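Local atomic coordinates of cellulase (Soil metagenome, PDB entry 5I2U), a protein that probably hydrolyses beta-1,4-glucan chains of cellulose as a halotolerant glycoside hydrolase family 5 enzyme built on a TIM barrel. Residues A[132-137]-A[169-174]; A[145-150]-A[156-161]; A[181-186]-A[190-195]. One frame throughout, in Å; residues are numbered along the deposited sequence.

How the interactions relate
Three contacts share one sector of the TIM barrel. From the N terminus, interaction 1 opens first: 132-137, which leads into helix 136-150, is tied to 169-174 at the start of helix 169-186, closing a loop of 31 residues. Interaction 2 lies wholly within that loop, where the end of helix 136-150 meets strand 156-159 after a five-residue turn. Interaction 3 comes later in series, bringing the end of helix 169-186 back to strand 192-194 across three residues. Strands 156-159 and 192-194 are neighbours, joined by a probable hydrogen bond from Leu193 N to Tyr158 O, and Trp161 packs on Lys134 and Val172 of interaction 1.

Interaction 1. Residues A[132-137]-A[169-174]; sequences HNKYTE and WEEVKT
Lys134 and Glu171 form a surface salt bridge that illustrates how one charged pair can tie the loop leading into one barrel helix to the first turn of the next. Along 132-137, His132 and Asn133 come first and turn to Glu95, whose OE2 accepts from both of their backbone N atoms while its OE1 bonds to the OH of Tyr135 farther on. Lys134 then makes the whole contact. With CG turned anti to the backbone N (chi1 -164°) its chain sets out toward helix 169-186, and a bend at chi3 (84°) swings the ammonium group onto the carboxylate, where NZ lies 2.6 Å from Glu171 OE2. The bond uses the anti lone pair of OE2, the one directed away from the other oxygen. Glu171 is extended beyond CG, and the two chains meet at a slant, with Lys134 CD 4.0 Å from Glu171 CG.

In the (beta/alpha)8 barrel this pair links the segment that follows strand 124-130 to the first turn of the helix that follows strand 156-159, at the C-terminal end of the strands, where TIM-barrel enzymes carry their active sites. Next comes Tyr135, the N-cap residue of helix 136-150. Thr136, in the first turn, lays its side chain against Tyr175 of the partner helix, which Lys134 touches as well, along with Trp161 and Phe167.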
loop_
_atom_site.group_PDB
_atom_site.type_symbol
_atom_site.label_atom_id
_atom_site.label_comp_id
_atom_site.label_asym_id
_atom_site.label_seq_id
_atom_site.Cartn_x
_atom_site.Cartn_y
_atom_site.Cartn_z
ATOM N N HIS A 132 -13.163 -1.066 -4.089
ATOM C CA HIS A 132 -13.432 -0.200 -5.244
ATOM C C HIS A 132 -14.668 0.666 -5.002
ATOM O O HIS A 132 -14.647 1.870 -5.275
ATOM C CB HIS A 132 -13.659 -1.014 -6.517
ATOM C CG HIS A 132 -12.438 -1.722 -7.017
ATOM N ND1 HIS A 132 -11.279 -1.058 -7.361
ATOM C CD2 HIS A 132 -12.213 -3.033 -7.272
ATOM C CE1 HIS A 132 -10.386 -1.935 -7.786
ATOM N NE2 HIS A 132 -10.926 -3.139 -7.744
ATOM N N ASN A 133 -15.742 0.046 -4.513
ATOM C CA ASN A 133 -16.970 0.771 -4.189
ATOM C C ASN A 133 -16.819 1.532 -2.869
ATOM O O ASN A 133 -15.844 1.333 -2.137
ATOM C CB ASN A 133 -18.169 -0.176 -4.148
ATOM C CG ASN A 133 -18.454 -0.802 -5.496
ATOM O OD1 ASN A 133 -18.928 -0.126 -6.410
ATOM N ND2 ASN A 133 -18.138 -2.092 -5.648
ATOM N N LYS A 134 -17.791 2.398 -2.591
ATOM C CA LYS A 134 -17.798 3.232 -1.390
ATOM C C LYS A 134 -18.551 2.552 -0.242
ATOM O O LYS A 134 -19.749 2.284 -0.361
ATOM C CB LYS A 134 -18.445 4.584 -1.709
ATOM C CG LYS A 134 -18.164 5.641 -0.654
ATOM C CD LYS A 134 -18.821 6.963 -0.990
ATOM C CE LYS A 134 -20.266 6.975 -0.538
ATOM N NZ LYS A 134 -20.988 8.025 -1.277
ATOM N N TYR A 135 -17.848 2.288 0.860
ATOM C CA TYR A 135 -18.396 1.568 2.029
ATOM C C TYR A 135 -18.109 2.358 3.308
ATOM O O TYR A 135 -17.350 1.919 4.194
ATOM C CB TYR A 135 -17.776 0.180 2.118
ATOM C CG TYR A 135 -18.039 -0.690 0.921
ATOM C CD1 TYR A 135 -19.335 -1.166 0.647
ATOM C CD2 TYR A 135 -17.006 -1.062 0.059
ATOM C CE1 TYR A 135 -19.589 -1.978 -0.459
ATOM C CE2 TYR A 135 -17.250 -1.890 -1.036
ATOM C CZ TYR A 135 -18.539 -2.341 -1.294
ATOM O OH TYR A 135 -18.775 -3.156 -2.386
ATOM N N THR A 136 -18.741 3.532 3.391
ATOM C CA THR A 136 -18.420 4.553 4.401
ATOM C C THR A 136 -18.563 4.068 5.844
ATOM O O THR A 136 -17.663 4.256 6.652
ATOM C CB THR A 136 -19.281 5.821 4.201
ATOM O OG1 THR A 136 -19.323 6.172 2.812
ATOM C CG2 THR A 136 -18.712 6.997 4.978
ATOM N N GLU A 137 -19.677 3.433 6.166
ATOM C CA GLU A 137 -19.954 3.020 7.547
ATOM C C GLU A 137 -19.093 1.831 7.971
ATOM O O GLU A 137 -18.674 1.742 9.129
ATOM C CB GLU A 137 -21.470 2.734 7.718
ATOM C CG GLU A 137 -22.062 2.677 9.130
ATOM C CD GLU A 137 -21.535 3.788 10.030
ATOM O OE1 GLU A 137 -22.081 4.894 9.902
ATOM O OE2 GLU A 137 -20.576 3.576 10.825
ATOM N N TRP A 169 -14.215 13.271 -7.320
ATOM C CA TRP A 169 -13.298 13.467 -6.199
ATOM C C TRP A 169 -14.011 13.975 -4.941
ATOM O O TRP A 169 -13.676 13.552 -3.835
ATOM C CB TRP A 169 -12.146 14.407 -6.589
ATOM C CG TRP A 169 -11.398 14.980 -5.413
ATOM C CD1 TRP A 169 -11.265 16.301 -5.102
ATOM C CD2 TRP A 169 -10.717 14.253 -4.379
ATOM N NE1 TRP A 169 -10.536 16.444 -3.945
ATOM C CE2 TRP A 169 -10.193 15.204 -3.474
ATOM C CE3 TRP A 169 -10.507 12.891 -4.121
ATOM C CZ2 TRP A 169 -9.460 14.837 -2.336
ATOM C CZ3 TRP A 169 -9.777 12.523 -2.983
ATOM C CH2 TRP A 169 -9.264 13.494 -2.107
ATOM N N GLU A 170 -14.988 14.868 -5.115
ATOM C CA GLU A 170 -15.776 15.407 -3.991
ATOM C C GLU A 170 -16.386 14.309 -3.107
ATOM O O GLU A 170 -16.354 14.406 -1.880
ATOM C CB GLU A 170 -16.885 16.354 -4.488
ATOM N N GLU A 171 -16.941 13.274 -3.733
ATOM C CA GLU A 171 -17.556 12.157 -2.998
ATOM C C GLU A 171 -16.515 11.322 -2.216
ATOM O O GLU A 171 -16.807 10.807 -1.121
ATOM C CB GLU A 171 -18.329 11.264 -3.964
ATOM C CG GLU A 171 -19.224 10.230 -3.297
ATOM C CD GLU A 171 -20.079 9.452 -4.285
ATOM O OE1 GLU A 171 -20.063 9.760 -5.502
ATOM O OE2 GLU A 171 -20.773 8.511 -3.846
ATOM N N VAL A 172 -15.316 11.206 -2.787
ATOM C CA VAL A 172 -14.226 10.479 -2.160
ATOM C C VAL A 172 -13.588 11.320 -1.049
ATOM O O VAL A 172 -13.154 10.783 -0.031
ATOM C CB VAL A 172 -13.159 10.032 -3.202
ATOM C CG1 VAL A 172 -12.015 9.276 -2.523
ATOM C CG2 VAL A 172 -13.797 9.157 -4.279
ATOM N N LYS A 173 -13.521 12.631 -1.253
ATOM C CA LYS A 173 -13.034 13.560 -0.217
ATOM C C LYS A 173 -13.927 13.552 1.022
ATOM O O LYS A 173 -13.425 13.640 2.132
ATOM C CB LYS A 173 -12.941 14.987 -0.772
ATOM C CG LYS A 173 -12.234 16.005 0.120
ATOM C CD LYS A 173 -12.503 17.418 -0.375
ATOM C CE LYS A 173 -11.732 18.463 0.406
ATOM N NZ LYS A 173 -12.461 19.762 0.443
ATOM N N THR A 174 -15.244 13.481 0.822
ATOM C CA THR A 174 -16.205 13.455 1.929
ATOM C C THR A 174 -16.032 12.184 2.741
ATOM O O THR A 174 -15.889 12.242 3.956
ATOM C CB THR A 174 -17.655 13.548 1.417
ATOM O OG1 THR A 174 -17.785 14.676 0.531
ATOM C CG2 THR A 174 -18.648 13.694 2.582
#

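Interaction 2. Residues A[145-150]-A[156-161]; sequences GMAEKY and VIYEIW
The ring of Tyr158 points from strand 156-159 at helix 145-150, and Met146 and Ala147 meet it obliquely. Met146 CB stands 4.3 Å from Tyr158 CE1, and the backbone of Ala147 comes nearer still, with CA 3.5 Å from Tyr158 OH. The phenol therefore runs up against the helix surface at a residue whose side chain is a single methyl group; Ala147 CB is 4.0 Å from Tyr158 OH. The second ring, Tyr150, carries Lys149 CB over one face, 3.7 Å above the plane and offset toward the rim. It meets the strand through its root: Tyr150 CB lies 3.9 Å from Val156 CG2, and Tyr150 O is 3.8 Å from that methyl. Because Val156 CG1 is anti to the backbone N (chi1 173°), it is the CG2 branch that faces the end of the helix.

Helix and strand run almost exactly antiparallel, at 176°, with axes 10.4 Å apart, as expected where the helix of a beta-alpha-beta unit returns into the next strand of a TIM barrel.

Across the two segments the contact is held by van der Waals packing alone. The polar end of Tyr158, its OH, bonds instead to Asp187 OD2, whose other carboxylate oxygen binds the magnesium ion. Tyr158 thus belongs to the second shell of the metal site, and its hydroxyl probably helps to hold that carboxylate in orientation.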
loop_
_atom_site.group_PDB
_atom_site.type_symbol
_atom_site.label_atom_id
_atom_site.label_comp_id
_atom_site.label_asym_id
_atom_site.label_seq_id
_atom_site.Cartn_x
_atom_site.Cartn_y
_atom_site.Cartn_z
ATOM N N GLY A 145 -11.839 0.336 15.106
ATOM C CA GLY A 145 -11.336 -0.849 15.788
ATOM C C GLY A 145 -9.844 -1.039 15.588
ATOM O O GLY A 145 -9.141 -1.406 16.515
ATOM N N MET A 146 -9.366 -0.810 14.369
ATOM C CA MET A 146 -7.932 -0.880 14.072
ATOM C C MET A 146 -7.176 0.239 14.784
ATOM O O MET A 146 -6.097 0.013 15.323
ATOM C CB MET A 146 -7.672 -0.812 12.558
ATOM C CG MET A 146 -8.083 -2.049 11.762
ATOM S SD MET A 146 -7.191 -3.573 12.133
ATOM C CE MET A 146 -8.389 -4.395 13.189
ATOM N N ALA A 147 -7.736 1.446 14.774
ATOM C CA ALA A 147 -7.143 2.581 15.490
ATOM C C ALA A 147 -7.008 2.318 16.984
ATOM O O ALA A 147 -5.983 2.646 17.561
ATOM C CB ALA A 147 -7.947 3.846 15.260
ATOM N N GLU A 148 -8.038 1.719 17.585
ATOM C CA GLU A 148 -8.040 1.400 19.026
ATOM C C GLU A 148 -6.994 0.346 19.341
ATOM O O GLU A 148 -6.200 0.520 20.254
ATOM C CB GLU A 148 -9.443 0.965 19.518
ATOM C CG GLU A 148 -9.535 0.418 20.993
ATOM C CD GLU A 148 -9.023 1.392 22.078
ATOM O OE1 GLU A 148 -8.889 2.617 21.823
ATOM O OE2 GLU A 148 -8.756 0.931 23.217
ATOM N N LYS A 149 -6.983 -0.735 18.574
ATOM C CA LYS A 149 -6.041 -1.832 18.804
ATOM C C LYS A 149 -4.595 -1.426 18.574
ATOM O O LYS A 149 -3.718 -1.787 19.361
ATOM C CB LYS A 149 -6.360 -3.039 17.899
ATOM C CG LYS A 149 -7.526 -3.901 18.365
ATOM C CD LYS A 149 -7.313 -5.375 18.022
ATOM C CE LYS A 149 -6.402 -6.061 19.038
ATOM N NZ LYS A 149 -6.033 -7.450 18.640
ATOM N N TYR A 150 -4.337 -0.730 17.465
ATOM C CA TYR A 150 -2.971 -0.637 16.943
ATOM C C TYR A 150 -2.413 0.776 16.772
ATOM O O TYR A 150 -1.294 0.918 16.300
ATOM C CB TYR A 150 -2.874 -1.385 15.603
ATOM C CG TYR A 150 -3.187 -2.873 15.635
ATOM C CD1 TYR A 150 -2.413 -3.752 16.391
ATOM C CD2 TYR A 150 -4.218 -3.406 14.863
ATOM C CE1 TYR A 150 -2.678 -5.116 16.406
ATOM C CE2 TYR A 150 -4.488 -4.765 14.867
ATOM C CZ TYR A 150 -3.713 -5.621 15.641
ATOM O OH TYR A 150 -3.986 -6.975 15.663
ATOM N N VAL A 156 2.169 1.175 12.083
ATOM C CA VAL A 156 0.881 1.055 11.414
ATOM C C VAL A 156 0.559 2.279 10.578
ATOM O O VAL A 156 0.596 3.398 11.079
ATOM C CB VAL A 156 -0.212 0.773 12.451
ATOM C CG1 VAL A 156 -1.598 0.803 11.832
ATOM C CG2 VAL A 156 0.072 -0.581 13.106
ATOM N N ILE A 157 0.280 2.030 9.296
ATOM C CA ILE A 157 -0.240 3.016 8.350
ATOM C C ILE A 157 -1.633 2.544 7.913
ATOM O O ILE A 157 -1.832 1.357 7.654
ATOM C CB ILE A 157 0.685 3.134 7.107
ATOM C CG1 ILE A 157 2.084 3.573 7.528
ATOM C CG2 ILE A 157 0.109 4.089 6.057
ATOM C CD1 ILE A 157 3.123 3.470 6.440
ATOM N N TYR A 158 -2.581 3.467 7.816
ATOM C CA TYR A 158 -3.946 3.165 7.353
ATOM C C TYR A 158 -4.109 3.583 5.904
ATOM O O TYR A 158 -3.642 4.665 5.512
ATOM C CB TYR A 158 -4.970 3.935 8.193
ATOM C CG TYR A 158 -4.777 3.782 9.686
ATOM C CD1 TYR A 158 -5.113 2.594 10.338
ATOM C CD2 TYR A 158 -4.247 4.826 10.444
ATOM C CE1 TYR A 158 -4.932 2.454 11.714
ATOM C CE2 TYR A 158 -4.069 4.705 11.813
ATOM C CZ TYR A 158 -4.410 3.522 12.452
ATOM O OH TYR A 158 -4.223 3.406 13.810
ATOM N N GLU A 159 -4.758 2.738 5.106
ATOM C CA GLU A 159 -5.089 3.095 3.737
ATOM C C GLU A 159 -6.588 2.908 3.565
ATOM O O GLU A 159 -7.087 1.792 3.469
ATOM C CB GLU A 159 -4.307 2.258 2.748
ATOM C CG GLU A 159 -4.521 2.708 1.313
ATOM C CD GLU A 159 -3.769 1.874 0.312
ATOM O OE1 GLU A 159 -2.997 0.993 0.741
ATOM O OE2 GLU A 159 -3.949 2.111 -0.906
ATOM N N ILE A 160 -7.297 4.022 3.508
ATOM C CA ILE A 160 -8.728 4.027 3.802
ATOM C C ILE A 160 -9.648 3.606 2.650
ATOM O O ILE A 160 -10.807 3.265 2.883
ATOM C CB ILE A 160 -9.178 5.381 4.421
ATOM C CG1 ILE A 160 -9.004 6.557 3.456
ATOM C CG2 ILE A 160 -8.393 5.642 5.693
ATOM C CD1 ILE A 160 -9.705 7.807 3.927
ATOM N N TRP A 161 -9.140 3.621 1.421
ATOM C CA TRP A 161 -9.939 3.219 0.269
ATOM C C TRP A 161 -9.001 2.913 -0.889
ATOM O O TRP A 161 -8.530 3.835 -1.578
ATOM C CB TRP A 161 -10.921 4.333 -0.102
ATOM C CG TRP A 161 -11.930 3.979 -1.141
ATOM C CD1 TRP A 161 -11.963 2.861 -1.932
ATOM C CD2 TRP A 161 -13.045 4.775 -1.530
ATOM N NE1 TRP A 161 -13.031 2.912 -2.783
ATOM C CE2 TRP A 161 -13.719 4.076 -2.561
ATOM C CE3 TRP A 161 -13.543 6.013 -1.111
ATOM C CZ2 TRP A 161 -14.882 4.568 -3.171
ATOM C CZ3 TRP A 161 -14.697 6.511 -1.723
ATOM C CH2 TRP A 161 -15.351 5.787 -2.745
#

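Interaction 3. Residues A[181-186]-A[190-195]; sequences AVIRAI and NIILVG. With MG (magnesium ion), chain H.
A magnesium site lies beside the turn from helix 169-186 into strand 192-194, where Arg184 grips the backbone of Asn190, one of the metal's ligands. Asn190 OD1 binds the magnesium ion at 2.1 Å, and two waters do so at 2.0 and 2.4 Å. Gly151 O, Asp187 OD1 and Asp189 OD1 complete six ligands, while Asn190 ND2 is held by Tyr153 O and Val156 O, which fixes the rotation of the amide that presents OD1.

The main-chain oxygen of the same residue is caught by a fork. A bend of the Arg184 chain at chi2 (-77°) helps to carry the guanidinium back to it, and the approach is end-on, NH1 lying 2.8 Å and NH2 2.9 Å from Asn190 O, which sits in the guanidinium plane. NH1 arrives in the carbonyl plane on a lone pair; NH2 comes from a direction tilted 30° out of it. Both bonds are clearly bent, as is usual when two N-H groups of one guanidinium converge on a single acceptor.

This is the closing turn of a beta-alpha-beta crossover, strand 156-159 to helix 169-186 to strand 192-194, at the end of the barrel opposite the strand termini that carry the active site in TIM-barrel enzymes. The ion thus has a position consistent with a structural part. The same arginine also reaches Asp187 O through NH1 and Ser215 O through NH2, so its charge serves three carbonyls and probably polarises that of Asn190.

A methyl group covers one face of the fork: Ile192 CD1 lies 3.7 Å above the Arg184 guanidinium plane, toward its rim, and the same methyl meets Ile183 CG2 at 3.8 Å, the two isoleucines reaching tip to tip between helix and strand.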
loop_
_atom_site.group_PDB
_atom_site.type_symbol
_atom_site.label_atom_id
_atom_site.label_comp_id
_atom_site.label_asym_id
_atom_site.label_seq_id
_atom_site.Cartn_x
_atom_site.Cartn_y
_atom_site.Cartn_z
ATOM N N ALA A 181 -11.661 11.662 10.283
ATOM C CA ALA A 181 -12.218 12.206 11.538
ATOM C C ALA A 181 -12.339 11.137 12.606
ATOM O O ALA A 181 -11.915 11.353 13.732
ATOM C CB ALA A 181 -13.573 12.864 11.299
ATOM N N VAL A 182 -12.851 9.966 12.232
ATOM C CA VAL A 182 -12.959 8.851 13.174
ATOM C C VAL A 182 -11.592 8.346 13.623
ATOM O O VAL A 182 -11.410 8.063 14.803
ATOM C CB VAL A 182 -13.762 7.669 12.594
ATOM C CG1 VAL A 182 -13.723 6.470 13.533
ATOM C CG2 VAL A 182 -15.212 8.075 12.344
ATOM N N ILE A 183 -10.654 8.194 12.682
ATOM C CA ILE A 183 -9.324 7.651 12.996
ATOM C C ILE A 183 -8.590 8.598 13.925
ATOM O O ILE A 183 -8.084 8.168 14.961
ATOM C CB ILE A 183 -8.448 7.389 11.733
ATOM C CG1 ILE A 183 -9.026 6.233 10.906
ATOM C CG2 ILE A 183 -7.016 7.043 12.128
ATOM C CD1 ILE A 183 -8.421 6.079 9.523
ATOM N N ARG A 184 -8.535 9.870 13.537
ATOM C CA ARG A 184 -7.798 10.873 14.303
ATOM C C ARG A 184 -8.259 11.045 15.748
ATOM O O ARG A 184 -7.452 11.402 16.599
ATOM C CB ARG A 184 -7.802 12.243 13.601
ATOM C CG ARG A 184 -6.795 12.340 12.460
ATOM C CD ARG A 184 -5.358 12.532 12.966
ATOM N NE ARG A 184 -4.384 12.440 11.870
ATOM C CZ ARG A 184 -3.642 11.371 11.537
ATOM N NH1 ARG A 184 -3.694 10.219 12.216
ATOM N NH2 ARG A 184 -2.830 11.460 10.490
ATOM N N ALA A 185 -9.537 10.793 16.023
ATOM C CA ALA A 185 -10.055 10.911 17.391
ATOM C C ALA A 185 -9.398 9.894 18.335
ATOM O O ALA A 185 -9.272 10.160 19.517
ATOM C CB ALA A 185 -11.577 10.762 17.404
ATOM N N ILE A 186 -8.985 8.746 17.797
ATOM C CA ILE A 186 -8.333 7.665 18.553
ATOM C C ILE A 186 -6.803 7.680 18.346
ATOM O O ILE A 186 -6.035 7.502 19.294
ATOM C CB ILE A 186 -8.891 6.273 18.111
ATOM C CG1 ILE A 186 -10.443 6.262 18.141
ATOM C CG2 ILE A 186 -8.303 5.143 18.967
ATOM C CD1 ILE A 186 -11.114 5.017 17.580
ATOM N N ASN A 190 -0.632 8.709 13.451
ATOM C CA ASN A 190 -0.190 7.737 12.439
ATOM C C ASN A 190 -0.638 8.121 11.036
ATOM O O ASN A 190 -1.636 8.826 10.861
ATOM C CB ASN A 190 -0.658 6.311 12.748
ATOM C CG ASN A 190 0.051 5.703 13.938
ATOM O OD1 ASN A 190 0.215 6.351 14.958
ATOM N ND2 ASN A 190 0.492 4.465 13.806
ATOM N N ILE A 191 0.101 7.639 10.043
ATOM C CA ILE A 191 -0.123 8.052 8.655
ATOM C C ILE A 191 -1.428 7.446 8.143
ATOM O O ILE A 191 -1.738 6.293 8.452
ATOM C CB ILE A 191 1.014 7.626 7.679
ATOM C CG1 ILE A 191 2.418 7.993 8.204
ATOM C CG2 ILE A 191 0.787 8.248 6.294
ATOM C CD1 ILE A 191 2.668 9.472 8.455
ATOM N N ILE A 192 -2.181 8.250 7.385
ATOM C CA ILE A 192 -3.383 7.812 6.696
ATOM C C ILE A 192 -3.185 8.076 5.221
ATOM O O ILE A 192 -2.926 9.220 4.832
ATOM C CB ILE A 192 -4.646 8.575 7.142
ATOM C CG1 ILE A 192 -4.887 8.406 8.652
ATOM C CG2 ILE A 192 -5.850 8.057 6.356
ATOM C CD1 ILE A 192 -5.927 9.348 9.244
ATOM N N LEU A 193 -3.326 7.033 4.403
ATOM C CA LEU A 193 -3.172 7.168 2.974
ATOM C C LEU A 193 -4.543 7.279 2.340
ATOM O O LEU A 193 -5.433 6.489 2.649
ATOM C CB LEU A 193 -2.422 5.966 2.425
ATOM C CG LEU A 193 -1.074 5.614 3.062
ATOM C CD1 LEU A 193 -0.462 4.477 2.254
ATOM C CD2 LEU A 193 -0.104 6.785 3.120
ATOM N N VAL A 194 -4.701 8.239 1.431
ATOM C CA VAL A 194 -6.011 8.597 0.865
ATOM C C VAL A 194 -6.054 8.326 -0.631
ATOM O O VAL A 194 -5.276 8.884 -1.389
ATOM C CB VAL A 194 -6.331 10.085 1.117
ATOM C CG1 VAL A 194 -7.633 10.505 0.427
ATOM C CG2 VAL A 194 -6.410 10.344 2.611
ATOM N N GLY A 195 -6.990 7.484 -1.041
ATOM C CA GLY A 195 -7.185 7.143 -2.426
ATOM C C GLY A 195 -7.928 8.230 -3.165
ATOM O O GLY A 195 -8.525 9.112 -2.550
HETATM MG MG MG H . -0.591 6.895 16.823
HETATM O O HOH W 1 -1.408 6.909 19.070
HETATM O O HOH W 2 1.245 6.858 17.735
#